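Local coordinates for CurD (PDB 5KP7), which probably acts as a hydroxymethylglutaryl-CoA synthase-like acyltransferase of the thiolase-like superfamily, and binds 4'-phosphopantetheine, at residues Lys84-Ile87 with Asp88-Ser91; Arg253-Gln256 with Asn257-Gly261; Ala302-Arg306 with Arg307-Gly311; Gly417-Lys420 with Lys421-Lys425. The protein carries 3 engineered substitutions. One frame throughout, in Å; residues are numbered along the deposited sequence.

Contact 1 (Lys84-Ile87 with Asp88-Ser91); sequences KPII and DRLS
Lys-84 and Asp-88 join in an i to i+4 salt bridge on the last turns of helix 75-89. Lys-84 NZ lies 3.0 Å from Asp-88 OD1, meeting the syn lone pair of that oxygen, and bonds weakly to OD2. The lysine chain leaves with CG anti to the backbone N (chi1 178°) and then bends at chi2 and chi4, which brings CD and CE alongside Asp-88 OD1; Lys-84 also makes a cation-pi contact with Trp-442. A leucine at Lys-84 would probably leave the Asp-88 carboxylate without its cation and the Trp-442 ring without its charged partner. The backbone bond beneath, Asp-88 N to Lys-84 O, is nearly straight at 164°. From the next residue the helix frays: Arg-89 N is shared weakly between Pro-85 O and Ile-86 O, and Leu-90 N turns back to Ile-87 O. Apolar contact lies on another side, where Ile-87 CD1 meets Leu-90 CD1 at 4.1 Å and both side chains rest on Ile-98 of strand 98-104, while Ile-86 packs on strands 29-36 and 195-202. A water closes the helix end, donating to Ile-87 O at 2.9 Å and to Leu-90 O at 2.7 Å.

Contact 2 (Arg253-Gln256 with Asn257-Gly261); sequences RHYQ and NRVEG. With SO4 (sulfate ion), chain D.
The imidazole of His-254 and the guanidinium of Arg-258 lie against each other, their planes 34° apart. His-254 NE2 lies 3.4 Å above the centre of one guanidinium face, and Arg-258 CD stands over a face of the imidazole, offset toward its rim. The arginine chain is extended from CG to NE, long enough to carry its flat head over the ring; NH1 then bonds to Asn-215 O, while His-254 ND1 is held by Tyr-217 N. At the next residue, Val-259 CG2 makes a CH-pi contact over a face of Tyr-255, 3.9 Å from the ring centroid and 15° off its normal. At the edge of that ring a sulfate, probably from the crystallisation liquor, takes a hydrogen bond from Tyr-255 OH to O1 (3.0 Å); the hydroxyl also pairs with Ser-360 OG. A valine at Tyr-255 would probably leave Val-259 CG2 without the ring face it rests on and Ser-360 OG without this partner.

The backbone shows the helix ending. Asn-257 N still bonds to Arg-253 O at 158°, but Val-259 N makes weak bonds to both Tyr-255 O and Gln-256 O. Water bridges Gln-256 O to Gly-261 N, and a second water accepts from Gln-256 NE2 at 2.7 Å and donates to Asn-257 OD1. This is the C-terminal end of helix 237-258, laid at the surface against strand 208-219, whose Cys-214 meets Tyr-255 and Val-259, with Phe-358 of strand 355-363 edge-to-face with the tyrosine.

Contact 3 (Ala302-Arg306 with Arg307-Gly311); sequences ADFQR and RVMPG
Asp-303 is gripped side-on by two nitrogens of Arg-307, four residues on. Arg-307 NE reaches Asp-303 OD1 at 2.9 Å and Arg-307 NH1 reaches Asp-303 OD2 at 2.9 Å, both on the syn side of the oxygens; the OD2 partner lies in the guanidinium plane, whereas OD1 is tilted 29° from it. The aspartate CG is anti to its own nitrogen (chi1 -171°), which swings the carboxylate along the helix to the arginine. His-285 NE2 adds a bond to OD2, and the other end of Arg-307, NH2, bonds to Tyr-264 O and Phe-268 O, so this buried guanidinium is held from several directions.

Phe-304 follows, and its carbonyl marks where the chain turns from helix 297-307 into helix 309-318: Phe-304 O accepts from Val-308 N and from Met-309 N, which approach from opposite faces of the carbonyl plane, the second N-H at 157°. Its ring crosses Val-308 at about a right angle, Phe-304 CE1 touching Val-308 CG1 at 3.6 Å, and in a Met-aromatic contact Met-309 SD stands 5.0 Å from the ring centroid, obliquely placed. Gln-305 adds little beyond its carbonyl, O lying 3.6 Å from Pro-310 CD, in the part of the turn where proline offers no N-H.

Arg-306 completes a salt-bridge network with Asp-303 and Arg-307: its NH1 is 2.8 Å from Asp-303 OD1, so both arginines converge on one carboxylate. Arg-307 CG sits 3.6 Å above the centre of the Arg-306 guanidinium face.

Contact 4 (Gly417-Lys420 with Lys421-Lys425); sequences GVWK and KIAGK
Trp-419 O accepts a hydrogen bond from Ala-423 N at 2.8 Å, straight on both sides: the N-H points at the oxygen at 164° and the nitrogen lies nearly in line with C=O. The other backbone bonds between 417-420 and 421-425 are weak, with Lys-421 N and Ile-422 N both reaching Val-418 O and Ile-422 N also reaching Trp-419 O. Ala-423 is the first residue to leave helical angles, and a type II beta turn runs from Ile-422 to Lys-425, with Lys-425 N bonded to Ile-422 O. Gly-424 takes the left-handed position of this turn (phi 93°), where a side chain would collide with the preceding carbonyl oxygen.

Among the side chains, Val-418 and Ile-422 lie alongside each other and point the same way, CG1 of the valine 4.0 Å from CD1 of the isoleucine. Trp-419 receives the Ala-423 methyl obliquely, CB being 3.7 Å from its NE1. Lys-425 curls back, bent at its last torsion, to give NZ to Lys-421 O at 3.0 Å; Lys-421 NZ forms a salt bridge with Asp-382.

Helix 416-422 thus ends against loops: Tyr-72 stands edge-to-face with Trp-419 and also touches Val-418 and Ile-422, Tyr-412 stacks on the indole, and Gly-424 bonds through its backbone to Val-443, just past strand 437-442.

All four contacts lie at helix C-terminal ends, and none touches another. Contact 2 is the surface one, with a guanidinium lying over a histidine, a tyrosine set against strands 208-219 and 355-363, and a sulfate beside it. Contacts 1, 3 and 4 are partly buried. Contact 3 has the largest share of buried residues and holds a charge network within helix 297-307, while the Phe-304 carbonyl and ring make the junction to helix 309-318; contact 1 has a single salt bridge, with an exposed aspartate, and an apolar side that rests on strands. Contact 4 packs on loops by aromatic and aliphatic contacts. Contacts 2 and 4 are on opposite sides of the chain's centre, about 49 Å between centres.

Contact 1 (Lys84-Ile87 with Asp88-Ser91)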
loop_
_atom_site.group_PDB
_atom_site.type_symbol
_atom_site.label_atom_id
_atom_site.label_comp_id
_atom_site.label_asym_id
_atom_site.label_seq_id
_atom_site.Cartn_x
_atom_site.Cartn_y
_atom_site.Cartn_z
ATOM N N LYS A 84 4.046 -18.768 -6.033
ATOM C CA LYS A 84 4.077 -20.044 -6.759
ATOM C C LYS A 84 4.682 -19.906 -8.179
ATOM O O LYS A 84 5.519 -20.730 -8.558
ATOM C CB LYS A 84 2.669 -20.672 -6.763
ATOM C CG LYS A 84 2.484 -21.999 -7.508
ATOM C CD LYS A 84 3.322 -23.091 -6.905
ATOM C CE LYS A 84 2.829 -24.503 -7.264
ATOM N NZ LYS A 84 2.418 -24.661 -8.681
ATOM N N PRO A 85 4.329 -18.853 -8.927
ATOM C CA PRO A 85 4.926 -18.717 -10.257
ATOM C C PRO A 85 6.434 -18.546 -10.231
ATOM O O PRO A 85 7.118 -19.042 -11.149
ATOM C CB PRO A 85 4.229 -17.476 -10.835
ATOM C CG PRO A 85 2.975 -17.364 -10.066
ATOM C CD PRO A 85 3.318 -17.807 -8.692
ATOM N N ILE A 86 6.953 -17.899 -9.193
ATOM C CA ILE A 86 8.397 -17.754 -9.017
ATOM C C ILE A 86 9.068 -19.103 -8.842
ATOM O O ILE A 86 10.028 -19.429 -9.557
ATOM C CB ILE A 86 8.752 -16.839 -7.839
ATOM C CG1 ILE A 86 8.280 -15.415 -8.140
ATOM C CG2 ILE A 86 10.252 -16.895 -7.559
ATOM C CD1 ILE A 86 8.489 -14.418 -7.027
ATOM N N ILE A 87 8.538 -19.900 -7.927
ATOM C CA ILE A 87 9.132 -21.168 -7.594
ATOM C C ILE A 87 8.986 -22.145 -8.762
ATOM O O ILE A 87 9.921 -22.917 -9.036
ATOM C CB ILE A 87 8.517 -21.766 -6.297
ATOM C CG1 ILE A 87 8.641 -20.774 -5.118
ATOM C CG2 ILE A 87 9.180 -23.088 -5.969
ATOM C CD1 ILE A 87 10.016 -20.195 -4.902
ATOM N N ASP A 88 7.846 -22.118 -9.437
ATOM C CA ASP A 88 7.635 -23.026 -10.582
ATOM C C ASP A 88 8.684 -22.875 -11.672
ATOM O O ASP A 88 8.964 -23.860 -12.366
ATOM C CB ASP A 88 6.294 -22.784 -11.243
ATOM C CG ASP A 88 5.109 -23.310 -10.438
ATOM O OD1 ASP A 88 5.239 -24.113 -9.492
ATOM O OD2 ASP A 88 3.994 -22.931 -10.827
ATOM N N ARG A 89 9.177 -21.651 -11.878
ATOM C CA ARG A 89 10.191 -21.358 -12.917
ATOM C C ARG A 89 11.600 -21.793 -12.529
ATOM O O ARG A 89 12.414 -22.109 -13.401
ATOM C CB ARG A 89 10.180 -19.863 -13.268
ATOM C CG ARG A 89 9.019 -19.498 -14.174
ATOM C CD ARG A 89 8.596 -18.028 -14.132
ATOM N NE ARG A 89 9.694 -17.037 -14.211
ATOM C CZ ARG A 89 10.034 -16.137 -13.263
ATOM N NH1 ARG A 89 9.416 -16.079 -12.103
ATOM N NH2 ARG A 89 11.046 -15.267 -13.481
ATOM N N LEU A 90 11.897 -21.878 -11.233
ATOM C CA LEU A 90 13.258 -22.192 -10.810
ATOM C C LEU A 90 13.691 -23.631 -11.090
ATOM O O LEU A 90 12.929 -24.589 -10.939
ATOM C CB LEU A 90 13.432 -21.917 -9.319
ATOM C CG LEU A 90 13.185 -20.476 -8.894
ATOM C CD1 LEU A 90 13.280 -20.349 -7.377
ATOM C CD2 LEU A 90 14.133 -19.491 -9.556
ATOM N N SER A 91 14.955 -23.787 -11.467
ATOM C CA SER A 91 15.588 -25.091 -11.431
ATOM C C SER A 91 15.586 -25.615 -9.980
ATOM O O SER A 91 15.453 -24.822 -9.015
ATOM C CB SER A 91 17.032 -24.984 -11.944
ATOM O OG SER A 91 17.843 -24.264 -11.027
HETATM O O HOH W 1 11.366 -25.437 -8.915
#

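Contact 2 (Arg253-Gln256 with Asn257-Gly261)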
loop_
_atom_site.group_PDB
_atom_site.type_symbol
_atom_site.label_atom_id
_atom_site.label_comp_id
_atom_site.label_asym_id
_atom_site.label_seq_id
_atom_site.Cartn_x
_atom_site.Cartn_y
_atom_site.Cartn_z
ATOM N N ARG A 253 14.534 13.736 2.102
ATOM C CA ARG A 253 15.644 14.632 2.486
ATOM C C ARG A 253 16.850 13.817 2.922
ATOM O O ARG A 253 17.974 14.139 2.569
ATOM C CB ARG A 253 15.242 15.601 3.596
ATOM C CG ARG A 253 16.417 16.482 4.042
ATOM C CD ARG A 253 16.043 17.674 4.910
ATOM N NE ARG A 253 15.049 18.525 4.250
ATOM C CZ ARG A 253 13.779 18.693 4.645
ATOM N NH1 ARG A 253 13.293 18.100 5.728
ATOM N NH2 ARG A 253 12.987 19.497 3.946
ATOM N N HIS A 254 16.610 12.752 3.693
ATOM C CA HIS A 254 17.688 11.880 4.161
ATOM C C HIS A 254 18.393 11.209 2.973
ATOM O O HIS A 254 19.632 11.157 2.906
ATOM C CB HIS A 254 17.124 10.862 5.165
ATOM C CG HIS A 254 18.160 10.097 5.920
ATOM N ND1 HIS A 254 17.981 8.789 6.314
ATOM C CD2 HIS A 254 19.393 10.447 6.348
ATOM C CE1 HIS A 254 19.038 8.374 6.975
ATOM N NE2 HIS A 254 19.920 9.365 7.006
ATOM N N TYR A 255 17.607 10.749 2.001
ATOM C CA TYR A 255 18.175 10.176 0.784
ATOM C C TYR A 255 19.016 11.238 0.034
ATOM O O TYR A 255 20.146 10.961 -0.392
ATOM C CB TYR A 255 17.044 9.630 -0.072
ATOM C CG TYR A 255 17.404 9.072 -1.426
ATOM C CD1 TYR A 255 17.690 9.922 -2.487
ATOM C CD2 TYR A 255 17.364 7.689 -1.675
ATOM C CE1 TYR A 255 17.982 9.423 -3.751
ATOM C CE2 TYR A 255 17.639 7.181 -2.931
ATOM C CZ TYR A 255 17.944 8.052 -3.975
ATOM O OH TYR A 255 18.222 7.566 -5.241
ATOM N N GLN A 256 18.460 12.432 -0.101
ATOM C CA GLN A 256 19.139 13.543 -0.793
ATOM C C GLN A 256 20.472 13.881 -0.128
ATOM O O GLN A 256 21.483 14.132 -0.824
ATOM C CB GLN A 256 18.198 14.752 -0.856
ATOM C CG GLN A 256 18.725 15.950 -1.608
ATOM C CD GLN A 256 17.858 17.175 -1.392
ATOM O OE1 GLN A 256 16.814 17.343 -2.019
ATOM N NE2 GLN A 256 18.283 18.025 -0.457
ATOM N N ASN A 257 20.490 13.861 1.204
ATOM C CA ASN A 257 21.724 14.055 1.964
ATOM C C ASN A 257 22.788 13.001 1.666
ATOM O O ASN A 257 23.975 13.317 1.660
ATOM C CB ASN A 257 21.450 14.130 3.483
ATOM C CG ASN A 257 20.691 15.389 3.887
ATOM O OD1 ASN A 257 20.596 16.363 3.137
ATOM N ND2 ASN A 257 20.153 15.368 5.084
ATOM N N ARG A 258 22.362 11.787 1.355
ATOM C CA ARG A 258 23.261 10.688 1.043
ATOM C C ARG A 258 23.613 10.511 -0.420
ATOM O O ARG A 258 24.603 9.867 -0.708
ATOM C CB ARG A 258 22.666 9.390 1.548
ATOM C CG ARG A 258 22.644 9.367 3.053
ATOM C CD ARG A 258 21.895 8.198 3.596
ATOM N NE ARG A 258 22.388 7.861 4.928
ATOM C CZ ARG A 258 21.897 6.882 5.682
ATOM N NH1 ARG A 258 20.857 6.168 5.259
ATOM N NH2 ARG A 258 22.445 6.631 6.870
ATOM N N VAL A 259 22.828 11.073 -1.328
ATOM C CA VAL A 259 23.021 10.885 -2.766
ATOM C C VAL A 259 23.247 12.275 -3.395
ATOM O O VAL A 259 22.322 12.962 -3.814
ATOM C CB VAL A 259 21.820 10.143 -3.400
ATOM C CG1 VAL A 259 22.102 9.789 -4.854
ATOM C CG2 VAL A 259 21.503 8.878 -2.636
ATOM N N GLU A 260 24.501 12.693 -3.471
ATOM C CA GLU A 260 24.802 14.080 -3.820
ATOM C C GLU A 260 24.351 14.442 -5.235
ATOM O O GLU A 260 24.639 13.733 -6.187
ATOM C CB GLU A 260 26.295 14.376 -3.635
ATOM C CG GLU A 260 26.661 15.840 -3.872
ATOM C CD GLU A 260 28.145 16.105 -3.738
ATOM O OE1 GLU A 260 28.656 16.965 -4.491
ATOM O OE2 GLU A 260 28.797 15.460 -2.881
ATOM N N GLY A 261 23.615 15.540 -5.358
ATOM C CA GLY A 261 23.191 16.052 -6.661
ATOM C C GLY A 261 21.893 15.454 -7.187
ATOM O O GLY A 261 21.464 15.784 -8.292
HETATM S S SO4 D . 20.916 8.293 -8.538
HETATM O O1 SO4 D . 19.766 8.419 -7.614
HETATM O O2 SO4 D . 21.517 6.941 -8.417
HETATM O O3 SO4 D . 21.936 9.312 -8.208
HETATM O O4 SO4 D . 20.445 8.521 -9.922
HETATM O O HOH W 2 22.042 15.921 -2.952
HETATM O O HOH W 3 20.776 17.740 0.633
#

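Contact 3 (Ala302-Arg306 with Arg307-Gly311)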
loop_
_atom_site.group_PDB
_atom_site.type_symbol
_atom_site.label_atom_id
_atom_site.label_comp_id
_atom_site.label_asym_id
_atom_site.label_seq_id
_atom_site.Cartn_x
_atom_site.Cartn_y
_atom_site.Cartn_z
ATOM N N ALA A 302 1.069 17.460 -15.319
ATOM C CA ALA A 302 1.712 16.717 -16.416
ATOM C C ALA A 302 2.746 15.728 -15.873
ATOM O O ALA A 302 2.831 14.595 -16.337
ATOM C CB ALA A 302 2.366 17.668 -17.411
ATOM N N ASP A 303 3.520 16.170 -14.871
ATOM C CA ASP A 303 4.524 15.329 -14.257
ATOM C C ASP A 303 3.872 14.150 -13.534
ATOM O O ASP A 303 4.388 13.010 -13.618
ATOM C CB ASP A 303 5.401 16.149 -13.287
ATOM C CG ASP A 303 6.598 15.366 -12.800
ATOM O OD1 ASP A 303 7.534 15.096 -13.610
ATOM O OD2 ASP A 303 6.602 14.974 -11.626
ATOM N N PHE A 304 2.748 14.405 -12.848
ATOM C CA PHE A 304 1.979 13.342 -12.207
ATOM C C PHE A 304 1.569 12.257 -13.221
ATOM O O PHE A 304 1.767 11.051 -12.995
ATOM C CB PHE A 304 0.751 13.898 -11.497
ATOM C CG PHE A 304 -0.156 12.845 -10.972
ATOM C CD1 PHE A 304 0.168 12.157 -9.818
ATOM C CD2 PHE A 304 -1.316 12.502 -11.653
ATOM C CE1 PHE A 304 -0.665 11.157 -9.333
ATOM C CE2 PHE A 304 -2.150 11.496 -11.178
ATOM C CZ PHE A 304 -1.829 10.824 -10.018
ATOM N N GLN A 305 0.995 12.682 -14.342
ATOM C CA GLN A 305 0.529 11.698 -15.317
ATOM C C GLN A 305 1.674 10.884 -15.892
ATOM O O GLN A 305 1.541 9.684 -16.109
ATOM C CB GLN A 305 -0.285 12.343 -16.440
ATOM C CG GLN A 305 -1.055 11.314 -17.258
ATOM C CD GLN A 305 -1.935 11.928 -18.312
ATOM O OE1 GLN A 305 -3.099 12.207 -18.064
ATOM N NE2 GLN A 305 -1.370 12.198 -19.510
ATOM N N ARG A 306 2.803 11.539 -16.143
ATOM C CA ARG A 306 3.957 10.880 -16.753
ATOM C C ARG A 306 4.634 9.906 -15.795
ATOM O O ARG A 306 4.956 8.796 -16.192
ATOM C CB ARG A 306 4.978 11.919 -17.208
ATOM C CG ARG A 306 6.207 11.330 -17.889
ATOM C CD ARG A 306 7.117 12.386 -18.503
ATOM N NE ARG A 306 7.567 13.353 -17.494
ATOM C CZ ARG A 306 8.713 13.321 -16.810
ATOM N NH1 ARG A 306 8.957 14.310 -15.943
ATOM N NH2 ARG A 306 9.620 12.355 -16.973
ATOM N N ARG A 307 4.865 10.338 -14.556
ATOM C CA ARG A 307 5.758 9.624 -13.647
ATOM C C ARG A 307 5.067 8.810 -12.552
ATOM O O ARG A 307 5.675 7.909 -12.004
ATOM C CB ARG A 307 6.763 10.570 -12.997
ATOM C CG ARG A 307 7.682 11.291 -13.988
ATOM C CD ARG A 307 8.988 11.731 -13.337
ATOM N NE ARG A 307 8.745 12.793 -12.372
ATOM C CZ ARG A 307 9.475 13.050 -11.279
ATOM N NH1 ARG A 307 9.136 14.069 -10.510
ATOM N NH2 ARG A 307 10.560 12.344 -10.978
ATOM N N VAL A 308 3.825 9.159 -12.231
ATOM C CA VAL A 308 3.142 8.585 -11.072
ATOM C C VAL A 308 1.907 7.768 -11.467
ATOM O O VAL A 308 1.674 6.687 -10.908
ATOM C CB VAL A 308 2.752 9.683 -10.083
ATOM C CG1 VAL A 308 2.171 9.061 -8.820
ATOM C CG2 VAL A 308 3.946 10.561 -9.763
ATOM N N MET A 309 1.122 8.235 -12.431
ATOM C CA MET A 309 -0.054 7.487 -12.834
ATOM C C MET A 309 0.212 6.004 -13.230
ATOM O O MET A 309 -0.600 5.128 -12.906
ATOM C CB MET A 309 -0.802 8.257 -13.928
ATOM C CG MET A 309 -2.170 7.763 -14.221
ATOM S SD MET A 309 -3.345 8.076 -12.865
ATOM C CE MET A 309 -4.151 6.537 -13.146
ATOM N N PRO A 310 1.344 5.695 -13.911
ATOM C CA PRO A 310 1.530 4.283 -14.307
ATOM C C PRO A 310 1.528 3.322 -13.101
ATOM O O PRO A 310 0.924 2.236 -13.175
ATOM C CB PRO A 310 2.892 4.299 -15.025
ATOM C CG PRO A 310 2.923 5.675 -15.623
ATOM C CD PRO A 310 2.329 6.573 -14.573
ATOM N N GLY A 311 2.119 3.760 -12.006
ATOM C CA GLY A 311 2.144 2.968 -10.759
ATOM C C GLY A 311 0.795 2.808 -10.098
ATOM O O GLY A 311 0.577 1.843 -9.327
#

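Contact 4 (Gly417-Lys420 with Lys421-Lys425)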
loop_
_atom_site.group_PDB
_atom_site.type_symbol
_atom_site.label_atom_id
_atom_site.label_comp_id
_atom_site.label_asym_id
_atom_site.label_seq_id
_atom_site.Cartn_x
_atom_site.Cartn_y
_atom_site.Cartn_z
ATOM N N GLY A 417 -20.427 -19.556 -8.023
ATOM C CA GLY A 417 -19.832 -18.832 -9.152
ATOM C C GLY A 417 -18.408 -18.378 -8.948
ATOM O O GLY A 417 -17.621 -18.353 -9.897
ATOM N N VAL A 418 -18.077 -18.013 -7.710
ATOM C CA VAL A 418 -16.714 -17.649 -7.353
ATOM C C VAL A 418 -15.859 -18.889 -7.477
ATOM O O VAL A 418 -14.763 -18.814 -8.007
ATOM C CB VAL A 418 -16.586 -17.066 -5.926
ATOM C CG1 VAL A 418 -15.120 -16.797 -5.581
ATOM C CG2 VAL A 418 -17.409 -15.794 -5.780
ATOM N N TRP A 419 -16.363 -20.029 -7.014
ATOM C CA TRP A 419 -15.580 -21.247 -7.067
ATOM C C TRP A 419 -15.231 -21.647 -8.499
ATOM O O TRP A 419 -14.100 -22.063 -8.770
ATOM C CB TRP A 419 -16.293 -22.408 -6.361
ATOM C CG TRP A 419 -15.377 -23.558 -6.156
ATOM C CD1 TRP A 419 -15.358 -24.722 -6.847
ATOM C CD2 TRP A 419 -14.294 -23.619 -5.235
ATOM N NE1 TRP A 419 -14.372 -25.538 -6.382
ATOM C CE2 TRP A 419 -13.684 -24.880 -5.400
ATOM C CE3 TRP A 419 -13.795 -22.742 -4.266
ATOM C CZ2 TRP A 419 -12.605 -25.291 -4.637
ATOM C CZ3 TRP A 419 -12.717 -23.144 -3.508
ATOM C CH2 TRP A 419 -12.133 -24.411 -3.698
ATOM N N LYS A 420 -16.196 -21.493 -9.402
ATOM C CA LYS A 420 -15.988 -21.829 -10.816
ATOM C C LYS A 420 -14.800 -21.061 -11.414
ATOM O O LYS A 420 -14.103 -21.601 -12.267
ATOM C CB LYS A 420 -17.274 -21.624 -11.632
ATOM C CG LYS A 420 -17.319 -22.451 -12.897
ATOM C CD LYS A 420 -18.663 -22.331 -13.587
ATOM C CE LYS A 420 -18.621 -22.968 -14.969
ATOM N NZ LYS A 420 -19.788 -22.556 -15.783
ATOM N N LYS A 421 -14.556 -19.835 -10.946
ATOM C CA LYS A 421 -13.392 -19.034 -11.355
ATOM C C LYS A 421 -12.049 -19.540 -10.788
ATOM O O LYS A 421 -11.021 -19.373 -11.434
ATOM C CB LYS A 421 -13.568 -17.562 -10.940
ATOM C CG LYS A 421 -14.610 -16.783 -11.732
ATOM C CD LYS A 421 -14.053 -16.351 -13.075
ATOM C CE LYS A 421 -14.715 -15.092 -13.586
ATOM N NZ LYS A 421 -13.963 -14.611 -14.762
ATOM N N ILE A 422 -12.066 -20.134 -9.595
ATOM C CA ILE A 422 -10.863 -20.627 -8.900
ATOM C C ILE A 422 -10.492 -22.056 -9.328
ATOM O O ILE A 422 -9.319 -22.354 -9.552
ATOM C CB ILE A 422 -11.087 -20.580 -7.358
ATOM C CG1 ILE A 422 -11.334 -19.140 -6.913
ATOM C CG2 ILE A 422 -9.897 -21.134 -6.575
ATOM C CD1 ILE A 422 -11.738 -19.014 -5.457
ATOM N N ALA A 423 -11.486 -22.936 -9.425
ATOM C CA ALA A 423 -11.253 -24.378 -9.612
ATOM C C ALA A 423 -10.541 -24.659 -10.922
ATOM O O ALA A 423 -10.998 -24.219 -11.975
ATOM C CB ALA A 423 -12.576 -25.150 -9.579
ATOM N N GLY A 424 -9.466 -25.435 -10.862
ATOM C CA GLY A 424 -8.723 -25.832 -12.060
ATOM C C GLY A 424 -7.568 -24.908 -12.386
ATOM O O GLY A 424 -6.860 -25.143 -13.352
ATOM N N LYS A 425 -7.338 -23.875 -11.573
ATOM C CA LYS A 425 -6.265 -22.918 -11.855
ATOM C C LYS A 425 -4.976 -23.152 -11.078
ATOM O O LYS A 425 -4.033 -22.420 -11.255
ATOM C CB LYS A 425 -6.759 -21.509 -11.608
ATOM C CG LYS A 425 -7.798 -21.070 -12.630
ATOM C CD LYS A 425 -8.005 -19.569 -12.527
ATOM C CE LYS A 425 -8.793 -19.014 -13.701
ATOM N NZ LYS A 425 -9.897 -19.893 -14.175
#